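Local coordinates for Beta/gama crystallin family protein (Methanosarcina acetivorans, PDB 3HZ2) that binds calcium ions through a compact betagamma-crystallin domain built of two Greek key motifs, at residues G15-D19 with G28-N32; F47-Y53 with S77-R82. One frame throughout, in Å; residues are numbered along the deposited sequence.

Contact 1: residues G15-D19 with G28-N32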
# COMPACT_ATOMS: atom_id res chain seq x y z
N GLY A 15 5.05 -11.59 -6.36
CA GLY A 15 6.01 -11.54 -5.27
C GLY A 15 5.43 -11.63 -3.87
O GLY A 15 4.32 -12.12 -3.67
N LYS A 16 6.21 -11.17 -2.89
CA LYS A 16 5.78 -11.18 -1.50
C LYS A 16 4.53 -10.31 -1.36
O LYS A 16 4.42 -9.26 -2.01
CB LYS A 16 6.90 -10.62 -0.61
CG LYS A 16 6.56 -10.58 0.88
CD LYS A 16 6.43 -11.98 1.46
CE LYS A 16 5.97 -11.94 2.92
NZ LYS A 16 6.91 -11.16 3.77
N SER A 17 3.59 -10.75 -0.55
CA SER A 17 2.37 -9.98 -0.34
C SER A 17 2.07 -9.90 1.14
O SER A 17 2.56 -10.71 1.93
CB SER A 17 1.18 -10.61 -1.07
OG SER A 17 0.80 -11.83 -0.48
N PHE A 18 1.28 -8.91 1.53
CA PHE A 18 0.91 -8.72 2.93
C PHE A 18 -0.54 -8.27 2.99
O PHE A 18 -0.92 -7.27 2.37
CB PHE A 18 1.79 -7.67 3.59
CG PHE A 18 1.52 -7.49 5.06
CD1 PHE A 18 1.89 -8.47 5.97
CD2 PHE A 18 0.86 -6.36 5.53
CE1 PHE A 18 1.62 -8.33 7.33
CE2 PHE A 18 0.58 -6.20 6.89
CZ PHE A 18 0.96 -7.19 7.79
N ASP A 19 -1.35 -9.00 3.75
CA ASP A 19 -2.76 -8.67 3.91
C ASP A 19 -2.91 -7.87 5.20
O ASP A 19 -2.76 -8.41 6.29
CB ASP A 19 -3.58 -9.96 4.00
CG ASP A 19 -5.07 -9.72 3.83
OD1 ASP A 19 -5.57 -8.71 4.36
OD2 ASP A 19 -5.74 -10.55 3.18
N GLY A 28 4.28 -3.04 6.47
CA GLY A 28 4.07 -4.47 6.52
C GLY A 28 5.30 -5.34 6.72
O GLY A 28 6.36 -4.87 7.15
N ASP A 29 5.16 -6.62 6.39
CA ASP A 29 6.22 -7.60 6.54
C ASP A 29 7.27 -7.56 5.42
O ASP A 29 7.05 -8.09 4.33
CB ASP A 29 5.61 -9.01 6.60
CG ASP A 29 6.63 -10.08 6.92
OD1 ASP A 29 6.24 -11.27 6.95
OD2 ASP A 29 7.81 -9.75 7.14
N ASN A 30 8.40 -6.93 5.70
CA ASN A 30 9.50 -6.82 4.74
C ASN A 30 9.11 -6.28 3.36
O ASN A 30 9.65 -6.72 2.34
CB ASN A 30 10.19 -8.17 4.58
CG ASN A 30 11.12 -8.49 5.73
OD1 ASN A 30 11.68 -9.59 5.81
ND2 ASN A 30 11.32 -7.52 6.62
N LEU A 31 8.18 -5.33 3.33
CA LEU A 31 7.75 -4.75 2.06
C LEU A 31 8.05 -3.26 1.97
O LEU A 31 7.49 -2.57 1.12
CB LEU A 31 6.26 -4.99 1.85
CG LEU A 31 5.91 -6.43 1.46
CD1 LEU A 31 4.40 -6.64 1.52
CD2 LEU A 31 6.44 -6.72 0.07
N ASN A 32 8.92 -2.76 2.84
CA ASN A 32 9.27 -1.35 2.80
C ASN A 32 10.07 -1.08 1.53
O ASN A 32 11.04 -1.78 1.23
CB ASN A 32 10.08 -0.96 4.04
CG ASN A 32 10.54 0.47 4.00
OD1 ASN A 32 9.87 1.34 3.43
ND2 ASN A 32 11.68 0.75 4.61
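The ring of Phe-18 spreads one face over the backbone at Gly-28 and Asp-29. CA of Gly-28 makes a CH-pi contact, 4.0 Å from the ring centroid and 19° off the ring normal, while N of Asp-29 sits over the same face toward the CD1 rim. CG of Phe-18 lies anti to the backbone N (chi1 -176°), which carries the ring out over the 28-32 loop. A beta carbon on Gly-28 would run into CD2 of the ring, and at these backbone angles would also press on the carbonyl O of the residue before. At the root of the phenylalanine, its CB meets CD1 of Leu-31 at 3.5 Å; the other methyl of that leucine, CD2, touches CG of Lys-16 at 3.9 Å. The contact belongs to the first Greek key motif of the crystallin domain, where strand 17-20 lies at the outer side of its sheet beside strand 4-8, and the loop leading on to strand 37-42 folds back over it. Val-7 of strand 4-8 touches both Phe-18 and Leu-31. An alanine in place of Phe-18 would keep the CB contact with Leu-31 but would probably lose the CH-pi contact and open a gap over the Gly-28 and Asp-29 backbone. Farther out, the lysine chain bends at chi2 and chi4 to bring NZ of Lys-16 to Asp-29, where it gives a hydrogen bond to O at 3.1 Å, from above the carbonyl plane, and a salt bridge to OD1 at 3.3 Å. N of Lys-16 is hydrogen-bonded to OE2 of the calcium ligand Glu-9.

Contact 2: residues F47-Y53 with S77-R82. With CA (calcium ion), chain F.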
# COMPACT_ATOMS: atom_id res chain seq x y z
N PHE A 47 -1.16 5.98 1.79
CA PHE A 47 0.19 5.45 1.69
C PHE A 47 1.21 6.58 1.74
O PHE A 47 1.10 7.56 1.02
CB PHE A 47 0.33 4.65 0.38
CG PHE A 47 -0.64 3.51 0.28
CD1 PHE A 47 -1.95 3.74 -0.12
CD2 PHE A 47 -0.26 2.22 0.65
CE1 PHE A 47 -2.89 2.69 -0.15
CE2 PHE A 47 -1.19 1.17 0.63
CZ PHE A 47 -2.50 1.41 0.23
N TYR A 48 2.19 6.42 2.62
CA TYR A 48 3.24 7.43 2.83
C TYR A 48 4.57 6.99 2.26
O TYR A 48 4.88 5.80 2.22
CB TYR A 48 3.41 7.69 4.33
CG TYR A 48 2.31 8.52 4.95
CD1 TYR A 48 2.39 9.91 4.98
CD2 TYR A 48 1.20 7.91 5.54
CE1 TYR A 48 1.40 10.68 5.59
CE2 TYR A 48 0.21 8.67 6.15
CZ TYR A 48 0.31 10.05 6.18
OH TYR A 48 -0.66 10.79 6.80
N GLU A 49 5.38 7.96 1.84
CA GLU A 49 6.67 7.61 1.27
C GLU A 49 7.73 7.33 2.34
O GLU A 49 8.77 6.79 2.03
CB GLU A 49 7.15 8.70 0.31
CG GLU A 49 7.63 9.97 0.96
CD GLU A 49 8.06 11.00 -0.06
OE1 GLU A 49 8.84 10.65 -0.97
OE2 GLU A 49 7.62 12.16 0.05
N TYR A 50 7.47 7.68 3.59
CA TYR A 50 8.47 7.42 4.63
C TYR A 50 7.85 6.61 5.76
O TYR A 50 6.63 6.63 5.93
CB TYR A 50 9.01 8.75 5.18
CG TYR A 50 9.74 9.58 4.14
CD1 TYR A 50 9.77 10.98 4.24
CD2 TYR A 50 10.41 8.98 3.08
CE1 TYR A 50 10.43 11.75 3.29
CE2 TYR A 50 11.08 9.75 2.12
CZ TYR A 50 11.08 11.13 2.24
OH TYR A 50 11.73 11.89 1.29
N ILE A 51 8.67 5.90 6.52
CA ILE A 51 8.12 5.11 7.62
C ILE A 51 7.48 6.07 8.63
O ILE A 51 7.71 7.28 8.58
CB ILE A 51 9.19 4.27 8.35
CG1 ILE A 51 10.25 5.18 8.97
CG2 ILE A 51 9.84 3.28 7.38
CD1 ILE A 51 11.20 4.45 9.89
N ASN A 52 6.66 5.52 9.52
CA ASN A 52 5.99 6.32 10.53
C ASN A 52 5.18 7.47 9.93
O ASN A 52 5.15 8.57 10.48
CB ASN A 52 7.01 6.87 11.53
CG ASN A 52 7.67 5.77 12.33
OD1 ASN A 52 6.99 4.88 12.83
ND2 ASN A 52 8.99 5.82 12.45
N TYR A 53 4.55 7.19 8.80
CA TYR A 53 3.70 8.16 8.11
C TYR A 53 4.38 9.50 7.81
O TYR A 53 3.83 10.57 8.08
CB TYR A 53 2.43 8.36 8.95
CG TYR A 53 1.89 7.04 9.44
CD1 TYR A 53 1.76 6.78 10.81
CD2 TYR A 53 1.58 6.01 8.55
CE1 TYR A 53 1.34 5.52 11.27
CE2 TYR A 53 1.16 4.76 9.00
CZ TYR A 53 1.05 4.52 10.36
OH TYR A 53 0.66 3.28 10.81
N SER A 77 8.41 2.75 -3.38
CA SER A 77 8.61 3.90 -2.50
C SER A 77 7.73 3.94 -1.25
O SER A 77 8.00 4.72 -0.35
CB SER A 77 8.40 5.19 -3.29
OG SER A 77 7.05 5.31 -3.69
N ILE A 78 6.68 3.14 -1.20
CA ILE A 78 5.82 3.16 -0.02
C ILE A 78 6.58 2.65 1.20
O ILE A 78 7.27 1.63 1.12
CB ILE A 78 4.55 2.31 -0.25
CG1 ILE A 78 3.70 2.96 -1.34
CG2 ILE A 78 3.77 2.16 1.06
CD1 ILE A 78 2.52 2.13 -1.79
N SER A 79 6.47 3.35 2.32
CA SER A 79 7.16 2.94 3.54
C SER A 79 6.25 2.79 4.75
O SER A 79 6.68 2.34 5.81
CB SER A 79 8.30 3.90 3.86
OG SER A 79 9.35 3.72 2.94
N SER A 80 4.99 3.19 4.60
CA SER A 80 4.02 3.07 5.67
C SER A 80 2.64 3.39 5.12
O SER A 80 2.51 4.07 4.11
CB SER A 80 4.35 4.01 6.84
OG SER A 80 4.29 5.37 6.47
N PHE A 81 1.61 2.86 5.76
CA PHE A 81 0.25 3.13 5.32
C PHE A 81 -0.74 2.86 6.44
O PHE A 81 -0.50 2.02 7.31
CB PHE A 81 -0.10 2.33 4.05
CG PHE A 81 0.05 0.83 4.17
CD1 PHE A 81 -0.96 0.06 4.74
CD2 PHE A 81 1.19 0.20 3.69
CE1 PHE A 81 -0.84 -1.33 4.82
CE2 PHE A 81 1.32 -1.19 3.76
CZ PHE A 81 0.31 -1.95 4.32
N ARG A 82 -1.84 3.60 6.43
CA ARG A 82 -2.86 3.45 7.45
C ARG A 82 -4.23 3.80 6.91
O ARG A 82 -4.37 4.44 5.86
CB ARG A 82 -2.54 4.34 8.65
CG ARG A 82 -2.46 5.82 8.33
CD ARG A 82 -2.14 6.62 9.59
NE ARG A 82 -1.75 7.99 9.29
CZ ARG A 82 -1.28 8.85 10.20
NH1 ARG A 82 -1.15 8.47 11.47
NH2 ARG A 82 -0.92 10.08 9.84
CA CA F . 10.13 5.12 0.90
O HOH W 1 11.65 6.05 -1.22
O HOH W 2 12.28 5.59 2.60
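One of the domain's two calcium sites forms where the corner after strand 45-48 meets the run into strand 80-83. The ion is held by O of Glu-49 at 2.4 Å, O of Ser-77 and OG of Ser-79, with two waters and Asp-33 completing the set. OG of Ser-79 is probably also hydrogen-bonded to OD1 of Asn-32, and the carboxylate of Glu-49 turns to Arg-56 instead of the metal. Behind the site the strands pair antiparallel: N of Tyr-48 bonds O of Ser-80, and N of Ser-79 reaches O of Tyr-48 at 2.9 Å, nearly straight at 175°. Tyr-48 is thus opposed by two residues, Ser-79 and Ser-80, in a classic beta bulge. OG of Ser-80, set between its backbone N and carbonyl carbon (chi1 63°), gives a hydrogen bond to O of Tyr-50 at 2.7 Å and receives one from N of Tyr-53 at 3.0 Å, so a single hydroxyl fastens both sides of the 50-53 turn. On the same side of the sheet the guanidinium of Arg-82 lies flat but off-centre on the Tyr-53 ring, planes 12° apart, while CD of Arg-82 stands over the ring centre at 3.7 Å. At the guanidinium edge, NH2 of Arg-82 gives an in-plane hydrogen bond to OH of Tyr-48 at 3.1 Å. The other side is apolar: CD2 of Phe-47 meets CB of Phe-81 at 3.4 Å and CD1 of Ile-78, within the core that Val-5 and Ile-38 of the facing sheet also line. Because two of these metal ligands are backbone carbonyls, calcium binding should depend on the path of the chain; Ser-79 gives its N to strand pairing and its OG to calcium, so the ion and the pairing are probably coupled.

Contact 1 lies in the first Greek key motif and contact 2 in the second, in series along the chain and with centres about 13 Å apart. The 15-19 and 28-32 pair is a surface contact, a loop laid over an outer strand without strand pairing; the 47-53 and 77-82 pair is partly buried and has true antiparallel pairing within a sheet. Contact 1 sets its lysine against a carboxylate and a backbone carbonyl, contact 2 its arginine against a ring and a phenol oxygen. They touch through Asn-32, whose OD1 lies 2.5 Å from OG of Ser-79, a probable hydrogen bond that connects the 28-32 loop to the calcium site.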